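Local coordinates for protein triphenylmethane reductase (Citrobacter sp., PDB 2JL1) that reduces triphenylmethane dyes, probably using NADPH as the hydride donor held in a Rossmann-type fold, at residues Ser2-Gly7 with Ile30-Asn35; Arg34-Ala39 with Val47-Gly52. All blocks are in the same frame, centred on the assembly; numbering follows the deposited sequence.

Interaction 1: residues Ser2-Gly7 with Ile30-Asn35. With NAP (NADP nicotinamide-adenine-dinucleotide phosphate), chain B.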
loop_
_atom_site.group_PDB
_atom_site.type_symbol
_atom_site.label_atom_id
_atom_site.label_comp_id
_atom_site.label_asym_id
_atom_site.label_seq_id
_atom_site.Cartn_x
_atom_site.Cartn_y
_atom_site.Cartn_z
ATOM N N SER A 2 1.273 28.069 2.563
ATOM C CA SER A 2 0.712 27.475 3.759
ATOM C C SER A 2 1.187 26.062 4.072
ATOM O O SER A 2 1.478 25.259 3.176
ATOM C CB SER A 2 -0.808 27.464 3.654
ATOM O OG SER A 2 -1.187 26.663 2.553
ATOM N N ILE A 3 1.230 25.786 5.370
ATOM C CA ILE A 3 1.579 24.470 5.899
ATOM C C ILE A 3 0.368 24.007 6.714
ATOM O O ILE A 3 -0.085 24.712 7.610
ATOM C CB ILE A 3 2.841 24.535 6.778
ATOM C CG1 ILE A 3 4.033 25.071 5.968
ATOM C CG2 ILE A 3 3.136 23.147 7.402
ATOM C CD1 ILE A 3 5.230 25.517 6.814
ATOM N N ALA A 4 -0.183 22.854 6.352
ATOM C CA ALA A 4 -1.339 22.294 7.023
ATOM C C ALA A 4 -0.912 21.029 7.742
ATOM O O ALA A 4 -0.062 20.280 7.241
ATOM C CB ALA A 4 -2.425 21.978 6.033
ATOM N N VAL A 5 -1.497 20.807 8.912
ATOM C CA VAL A 5 -1.141 19.672 9.772
ATOM C C VAL A 5 -2.432 18.977 10.113
ATOM O O VAL A 5 -3.307 19.575 10.758
ATOM C CB VAL A 5 -0.456 20.158 11.071
ATOM C CG1 VAL A 5 -0.055 18.988 11.996
ATOM C CG2 VAL A 5 0.767 21.030 10.761
ATOM N N THR A 6 -2.577 17.731 9.676
ATOM C CA THR A 6 -3.713 16.905 10.111
ATOM C C THR A 6 -3.422 16.350 11.510
ATOM O O THR A 6 -2.302 16.453 11.970
ATOM C CB THR A 6 -4.057 15.790 9.096
ATOM O OG1 THR A 6 -3.142 14.688 9.244
ATOM C CG2 THR A 6 -3.988 16.343 7.667
ATOM N N GLY A 7 -4.406 15.758 12.187
ATOM C CA GLY A 7 -4.196 15.334 13.589
ATOM C C GLY A 7 -3.733 16.451 14.546
ATOM O O GLY A 7 -3.091 16.192 15.590
ATOM N N ILE A 30 -1.985 25.922 9.107
ATOM C CA ILE A 30 -3.390 25.509 9.121
ATOM C C ILE A 30 -3.556 24.208 9.907
ATOM O O ILE A 30 -2.978 23.172 9.552
ATOM C CB ILE A 30 -3.962 25.284 7.702
ATOM C CG1 ILE A 30 -3.836 26.545 6.834
ATOM C CG2 ILE A 30 -5.425 24.859 7.776
ATOM C CD1 ILE A 30 -3.997 26.278 5.357
ATOM N N ALA A 31 -4.328 24.271 10.980
ATOM C CA ALA A 31 -4.637 23.095 11.755
ATOM C C ALA A 31 -5.850 22.443 11.124
ATOM O O ALA A 31 -6.902 23.075 10.983
ATOM C CB ALA A 31 -4.913 23.460 13.195
ATOM N N ILE A 32 -5.686 21.189 10.704
ATOM C CA ILE A 32 -6.792 20.414 10.184
ATOM C C ILE A 32 -7.145 19.394 11.255
ATOM O O ILE A 32 -6.289 18.634 11.731
ATOM C CB ILE A 32 -6.476 19.778 8.808
ATOM C CG1 ILE A 32 -6.274 20.881 7.766
ATOM C CG2 ILE A 32 -7.622 18.882 8.357
ATOM C CD1 ILE A 32 -5.526 20.456 6.522
ATOM N N VAL A 33 -8.410 19.407 11.647
ATOM C CA VAL A 33 -8.903 18.699 12.841
ATOM C C VAL A 33 -10.277 18.049 12.596
ATOM O O VAL A 33 -11.037 18.498 11.749
ATOM C CB VAL A 33 -9.032 19.688 14.069
ATOM C CG1 VAL A 33 -7.684 20.197 14.503
ATOM C CG2 VAL A 33 -9.935 20.863 13.748
ATOM N N ARG A 34 -10.587 16.995 13.339
ATOM C CA ARG A 34 -11.921 16.378 13.292
ATOM C C ARG A 34 -12.929 17.129 14.192
ATOM O O ARG A 34 -14.095 17.337 13.821
ATOM C CB ARG A 34 -11.813 14.893 13.682
ATOM C CG ARG A 34 -13.153 14.174 13.823
ATOM C CD ARG A 34 -12.960 12.686 14.095
ATOM N NE ARG A 34 -12.182 12.410 15.301
ATOM C CZ ARG A 34 -12.150 11.224 15.908
ATOM N NH1 ARG A 34 -12.868 10.215 15.422
ATOM N NH2 ARG A 34 -11.411 11.047 17.006
ATOM N N ASN A 35 -12.460 17.574 15.354
ATOM C CA ASN A 35 -13.307 18.195 16.381
ATOM C C ASN A 35 -12.878 19.656 16.480
ATOM O O ASN A 35 -11.856 19.970 17.082
ATOM C CB ASN A 35 -13.113 17.430 17.715
ATOM C CG ASN A 35 -13.945 17.991 18.891
ATOM O OD1 ASN A 35 -14.564 19.046 18.810
ATOM N ND2 ASN A 35 -13.931 17.264 20.004
HETATM P PA NAP B . -3.047 11.014 19.220
HETATM O O1A NAP B . -3.845 9.847 19.685
HETATM O O2A NAP B . -2.732 12.016 20.260
HETATM O O5B NAP B . -3.747 11.741 17.985
HETATM C C5B NAP B . -4.430 11.068 16.951
HETATM C C4B NAP B . -5.063 12.181 16.129
HETATM O O4B NAP B . -5.804 11.649 15.039
HETATM C C3B NAP B . -6.031 12.961 17.020
HETATM O O3B NAP B . -5.824 14.338 16.844
HETATM C C2B NAP B . -7.387 12.594 16.489
HETATM O O2B NAP B . -8.250 13.686 16.531
HETATM C C1B NAP B . -7.068 12.280 15.042
HETATM N N9A NAP B . -8.156 11.485 14.457
HETATM C C8A NAP B . -8.706 10.325 14.928
HETATM N N7A NAP B . -9.686 9.953 14.071
HETATM C C5A NAP B . -9.776 10.876 13.084
HETATM C C6A NAP B . -10.604 10.991 11.968
HETATM N N6A NAP B . -11.541 10.082 11.710
HETATM N N1A NAP B . -10.443 12.068 11.126
HETATM C C2A NAP B . -9.487 13.024 11.389
HETATM N N3A NAP B . -8.666 12.904 12.487
HETATM C C4A NAP B . -8.818 11.846 13.322
HETATM O O3 NAP B . -1.677 10.418 18.580
HETATM P PN NAP B . -0.162 10.960 18.659
HETATM O O1N NAP B . -0.203 12.391 18.316
HETATM O O2N NAP B . 0.441 10.523 19.949
HETATM O O5D NAP B . 0.536 10.181 17.392
HETATM C C5D NAP B . 0.153 10.505 16.062
HETATM C C4D NAP B . -0.057 9.288 15.154
HETATM O O4D NAP B . 1.093 8.461 15.205
HETATM C C3D NAP B . -1.227 8.407 15.599
HETATM O O3D NAP B . -2.458 8.718 14.996
HETATM C C2D NAP B . -0.789 6.995 15.259
HETATM O O2D NAP B . -1.152 6.572 13.961
HETATM C C1D NAP B . 0.721 7.094 15.290
HETATM N N1N NAP B . 1.199 6.436 16.517
HETATM C C2N NAP B . 2.532 6.190 16.603
HETATM C C3N NAP B . 3.040 5.541 17.692
HETATM C C7N NAP B . 4.477 5.254 17.785
HETATM O O7N NAP B . 4.930 4.693 19.014
HETATM N N7N NAP B . 5.228 5.500 16.705
HETATM C C4N NAP B . 2.196 5.216 18.775
HETATM C C5N NAP B . 0.867 5.555 18.716
HETATM C C6N NAP B . 0.357 6.124 17.544
HETATM P P2B NAP B . -9.272 13.921 17.760
HETATM O O1X NAP B . -8.614 14.906 18.707
HETATM O O2X NAP B . -9.580 12.635 18.509
HETATM O O3X NAP B . -10.526 14.491 17.130
HETATM O O HOH W 1 -7.386 15.437 12.200
#

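Interaction 2: residues Arg34-Ala39 with Val47-Gly52. With NAP (NADP nicotinamide-adenine-dinucleotide phosphate), chain B.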
loop_
_atom_site.group_PDB
_atom_site.type_symbol
_atom_site.label_atom_id
_atom_site.label_comp_id
_atom_site.label_asym_id
_atom_site.label_seq_id
_atom_site.Cartn_x
_atom_site.Cartn_y
_atom_site.Cartn_z
ATOM N N ARG A 34 -10.587 16.995 13.339
ATOM C CA ARG A 34 -11.921 16.378 13.292
ATOM C C ARG A 34 -12.929 17.129 14.192
ATOM O O ARG A 34 -14.095 17.337 13.821
ATOM C CB ARG A 34 -11.813 14.893 13.682
ATOM C CG ARG A 34 -13.153 14.174 13.823
ATOM C CD ARG A 34 -12.960 12.686 14.095
ATOM N NE ARG A 34 -12.182 12.410 15.301
ATOM C CZ ARG A 34 -12.150 11.224 15.908
ATOM N NH1 ARG A 34 -12.868 10.215 15.422
ATOM N NH2 ARG A 34 -11.411 11.047 17.006
ATOM N N ASN A 35 -12.460 17.574 15.354
ATOM C CA ASN A 35 -13.307 18.195 16.381
ATOM C C ASN A 35 -12.878 19.656 16.480
ATOM O O ASN A 35 -11.856 19.970 17.082
ATOM C CB ASN A 35 -13.113 17.430 17.715
ATOM C CG ASN A 35 -13.945 17.991 18.891
ATOM O OD1 ASN A 35 -14.564 19.046 18.810
ATOM N ND2 ASN A 35 -13.931 17.264 20.004
ATOM N N VAL A 36 -13.655 20.551 15.867
ATOM C CA VAL A 36 -13.268 21.964 15.784
ATOM C C VAL A 36 -13.319 22.703 17.130
ATOM O O VAL A 36 -12.585 23.672 17.329
ATOM C CB VAL A 36 -14.043 22.731 14.678
ATOM C CG1 VAL A 36 -13.669 22.184 13.305
ATOM C CG2 VAL A 36 -15.545 22.656 14.910
ATOM N N GLU A 37 -14.172 22.232 18.039
ATOM C CA GLU A 37 -14.261 22.764 19.404
ATOM C C GLU A 37 -12.953 22.552 20.190
ATOM O O GLU A 37 -12.516 23.449 20.910
ATOM C CB GLU A 37 -15.457 22.139 20.140
ATOM C CG GLU A 37 -15.822 22.768 21.506
ATOM C CD GLU A 37 -15.032 22.177 22.676
ATOM O OE1 GLU A 37 -14.403 21.098 22.520
ATOM O OE2 GLU A 37 -15.046 22.804 23.763
ATOM N N LYS A 38 -12.349 21.368 20.038
ATOM C CA LYS A 38 -11.018 21.030 20.576
ATOM C C LYS A 38 -9.908 21.986 20.140
ATOM O O LYS A 38 -8.951 22.208 20.875
ATOM C CB LYS A 38 -10.629 19.625 20.115
ATOM C CG LYS A 38 -10.917 18.499 21.069
ATOM C CD LYS A 38 -9.611 17.837 21.529
ATOM C CE LYS A 38 -9.759 16.323 21.710
ATOM N NZ LYS A 38 -10.701 15.902 22.817
ATOM N N ALA A 39 -10.028 22.532 18.934
ATOM C CA ALA A 39 -8.969 23.357 18.356
ATOM C C ALA A 39 -9.041 24.847 18.731
ATOM O O ALA A 39 -8.374 25.675 18.103
ATOM C CB ALA A 39 -8.929 23.175 16.837
ATOM N N VAL A 47 -3.561 30.501 14.578
ATOM C CA VAL A 47 -3.506 29.402 13.620
ATOM C C VAL A 47 -4.910 29.154 13.079
ATOM O O VAL A 47 -5.861 29.006 13.847
ATOM C CB VAL A 47 -2.925 28.105 14.255
ATOM C CG1 VAL A 47 -2.945 26.931 13.248
ATOM C CG2 VAL A 47 -1.505 28.339 14.762
ATOM N N GLU A 48 -5.031 29.127 11.751
ATOM C CA GLU A 48 -6.306 28.845 11.091
ATOM C C GLU A 48 -6.700 27.387 11.305
ATOM O O GLU A 48 -5.888 26.483 11.115
ATOM C CB GLU A 48 -6.222 29.148 9.587
ATOM C CG GLU A 48 -7.575 29.043 8.850
ATOM C CD GLU A 48 -7.440 29.060 7.334
ATOM O OE1 GLU A 48 -8.363 28.579 6.638
ATOM O OE2 GLU A 48 -6.407 29.549 6.829
ATOM N N VAL A 49 -7.951 27.171 11.690
ATOM C CA VAL A 49 -8.487 25.822 11.956
ATOM C C VAL A 49 -9.433 25.450 10.813
ATOM O O VAL A 49 -10.267 26.257 10.414
ATOM C CB VAL A 49 -9.273 25.786 13.310
ATOM C CG1 VAL A 49 -10.122 24.524 13.438
ATOM C CG2 VAL A 49 -8.338 25.942 14.512
ATOM N N ARG A 50 -9.307 24.239 10.285
ATOM C CA ARG A 50 -10.273 23.729 9.300
ATOM C C ARG A 50 -10.720 22.355 9.726
ATOM O O ARG A 50 -9.955 21.627 10.332
ATOM C CB ARG A 50 -9.659 23.634 7.908
ATOM C CG ARG A 50 -9.310 24.953 7.296
ATOM C CD ARG A 50 -8.603 24.752 5.980
ATOM N NE ARG A 50 -8.254 26.027 5.368
ATOM C CZ ARG A 50 -7.767 26.178 4.132
ATOM N NH1 ARG A 50 -7.546 25.118 3.352
ATOM N NH2 ARG A 50 -7.488 27.403 3.671
ATOM N N HIS A 51 -11.965 22.019 9.413
ATOM C CA HIS A 51 -12.512 20.706 9.713
ATOM C C HIS A 51 -12.091 19.731 8.623
ATOM O O HIS A 51 -12.318 19.968 7.452
ATOM C CB HIS A 51 -14.032 20.773 9.776
ATOM C CG HIS A 51 -14.687 19.457 10.059
ATOM N ND1 HIS A 51 -15.604 18.887 9.202
ATOM C CD2 HIS A 51 -14.570 18.603 11.107
ATOM C CE1 HIS A 51 -16.022 17.740 9.708
ATOM N NE2 HIS A 51 -15.412 17.543 10.861
ATOM N N GLY A 52 -11.486 18.628 9.020
ATOM C CA GLY A 52 -11.094 17.602 8.064
ATOM C C GLY A 52 -11.205 16.291 8.795
ATOM O O GLY A 52 -10.474 16.055 9.753
HETATM P PA NAP B . -3.047 11.014 19.220
HETATM O O1A NAP B . -3.845 9.847 19.685
HETATM O O2A NAP B . -2.732 12.016 20.260
HETATM O O5B NAP B . -3.747 11.741 17.985
HETATM C C5B NAP B . -4.430 11.068 16.951
HETATM C C4B NAP B . -5.063 12.181 16.129
HETATM O O4B NAP B . -5.804 11.649 15.039
HETATM C C3B NAP B . -6.031 12.961 17.020
HETATM O O3B NAP B . -5.824 14.338 16.844
HETATM C C2B NAP B . -7.387 12.594 16.489
HETATM O O2B NAP B . -8.250 13.686 16.531
HETATM C C1B NAP B . -7.068 12.280 15.042
HETATM N N9A NAP B . -8.156 11.485 14.457
HETATM C C8A NAP B . -8.706 10.325 14.928
HETATM N N7A NAP B . -9.686 9.953 14.071
HETATM C C5A NAP B . -9.776 10.876 13.084
HETATM C C6A NAP B . -10.604 10.991 11.968
HETATM N N6A NAP B . -11.541 10.082 11.710
HETATM N N1A NAP B . -10.443 12.068 11.126
HETATM C C2A NAP B . -9.487 13.024 11.389
HETATM N N3A NAP B . -8.666 12.904 12.487
HETATM C C4A NAP B . -8.818 11.846 13.322
HETATM O O3 NAP B . -1.677 10.418 18.580
HETATM P PN NAP B . -0.162 10.960 18.659
HETATM O O1N NAP B . -0.203 12.391 18.316
HETATM O O2N NAP B . 0.441 10.523 19.949
HETATM O O5D NAP B . 0.536 10.181 17.392
HETATM C C5D NAP B . 0.153 10.505 16.062
HETATM C C4D NAP B . -0.057 9.288 15.154
HETATM O O4D NAP B . 1.093 8.461 15.205
HETATM C C3D NAP B . -1.227 8.407 15.599
HETATM O O3D NAP B . -2.458 8.718 14.996
HETATM C C2D NAP B . -0.789 6.995 15.259
HETATM O O2D NAP B . -1.152 6.572 13.961
HETATM C C1D NAP B . 0.721 7.094 15.290
HETATM N N1N NAP B . 1.199 6.436 16.517
HETATM C C2N NAP B . 2.532 6.190 16.603
HETATM C C3N NAP B . 3.040 5.541 17.692
HETATM C C7N NAP B . 4.477 5.254 17.785
HETATM O O7N NAP B . 4.930 4.693 19.014
HETATM N N7N NAP B . 5.228 5.500 16.705
HETATM C C4N NAP B . 2.196 5.216 18.775
HETATM C C5N NAP B . 0.867 5.555 18.716
HETATM C C6N NAP B . 0.357 6.124 17.544
HETATM P P2B NAP B . -9.272 13.921 17.760
HETATM O O1X NAP B . -8.614 14.906 18.707
HETATM O O2X NAP B . -9.580 12.635 18.509
HETATM O O3X NAP B . -10.526 14.491 17.130
#

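Interaction 1: residues Ser2-Gly7 with Ile30-Asn35
Ile30 is gripped on both backbone polar atoms by the strand of residues 3-5. Ile30 N donates to Ile3 O at 2.7 Å, and Ile30 O accepts from Val5 N at 2.9 Å, with the donor nearly along the C=O axis (175°). Ala4, paired with Ile30 in this parallel register, turns its CB to the same face of the sheet, while Ile30 CD1 reaches back along the strand to Ser2 CB, 3.8 Å away. Ala31 pairs with Val5 on the opposite face, where both side chains lie against helix 11-20; its own N and O turn outward to strand 48-51. At Ile32 the bonding returns to the first strand: Ile32 N meets Val5 O at 2.9 Å. With CG1 anti to the carbonyl carbon (chi1 -65°), Ile32 sends CD1 back over Ala4 CB at 3.5 Å, tighter than ordinary van der Waals contact. Beyond this the strands part. A water accepts from Gly7 N at 3.0 Å and makes a weak bond to Ile32 O. Thr6 OG1 is hydrogen-bonded to Tyr54 OH and Ile73 N, outside the strand pair. Past Val33 the chain leaves the strand for the cofactor. Arg34, bent at chi3 (58°), lays one guanidinium face on the adenine, with N7A above its centre, and sets its edge toward the 2'-phosphate: Arg34 NE donates to O3X at 3.2 Å and Arg34 NH2 to O2X at 2.9 Å. Strands 3-5 and 29-33, joined through helix 11-20, form the first beta-alpha-beta unit of a Rossmann fold, with the cofactor at their C-terminal ends. Two bonds to a phosphate that NAD lacks are consistent with a preference for NADP, and the cationic face probably polarises the adenine.

Interaction 2: residues Arg34-Ala39 with Val47-Gly52
His51 has CG anti to its own backbone N (chi1 179°), a torsion that brings the imidazole edge up to Arg34 O. The setting is the second beta-alpha-beta crossover of the Rossmann fold: residues 34-39 form the turn that leaves strand 29-33 for helix 40-44, and residues 47-52 run along the outermost strand on this side of the sheet. Arg34 O lies near the ring plane, 3.0 Å from His51 CD2. Val36, with CG1 anti to the carbonyl carbon (chi1 -65°), drops this methyl to within 3.8 Å of His51 CB, the two side chains crossing at about a right angle. Farther along, Ala39, the N-cap of that helix, points down at Val49 and rests between its branches, Ala39 CB lying 3.7 Å from Val49 CG2 and 3.8 Å from Val49 CG1. Val33 of the neighbouring strand also touches both Ala39 and Val49, so the packing becomes apolar where the turn enters the helix. Arg50 points to the other face of the strand, where its NE makes a salt bridge with Glu48 OE1 at 2.9 Å, approaching from above the carboxylate plane; its NH1 is hydrogen-bonded to Ala63 O and Ala65 O. Near the cofactor both segments border the pocket: Lys38 CE comes within 3.5 Å of phosphate oxygen O1X, and Gly52 O lies 3.6 Å from adenine carbon C2A.

Overall arrangement
Interactions 1 and 2 lie side by side on one parallel sheet, and both take in Arg34 and Asn35, where the chain turns off strand 29-33. The residues that meet in interaction 1 are all buried, joined by backbone hydrogen bonds between neighbouring strands and padded by aliphatic side chains. Interaction 2 is only partly buried: a loop packs on the edge strand through small apolar groups and one histidine edge. Strand 29-33 ties them together, since Ala31 N and O probably bond to Glu48 O and Arg50 N. Both contacts border the adenosine 2'-phosphate half of NADP, which lies at the C-terminal ends of the strands.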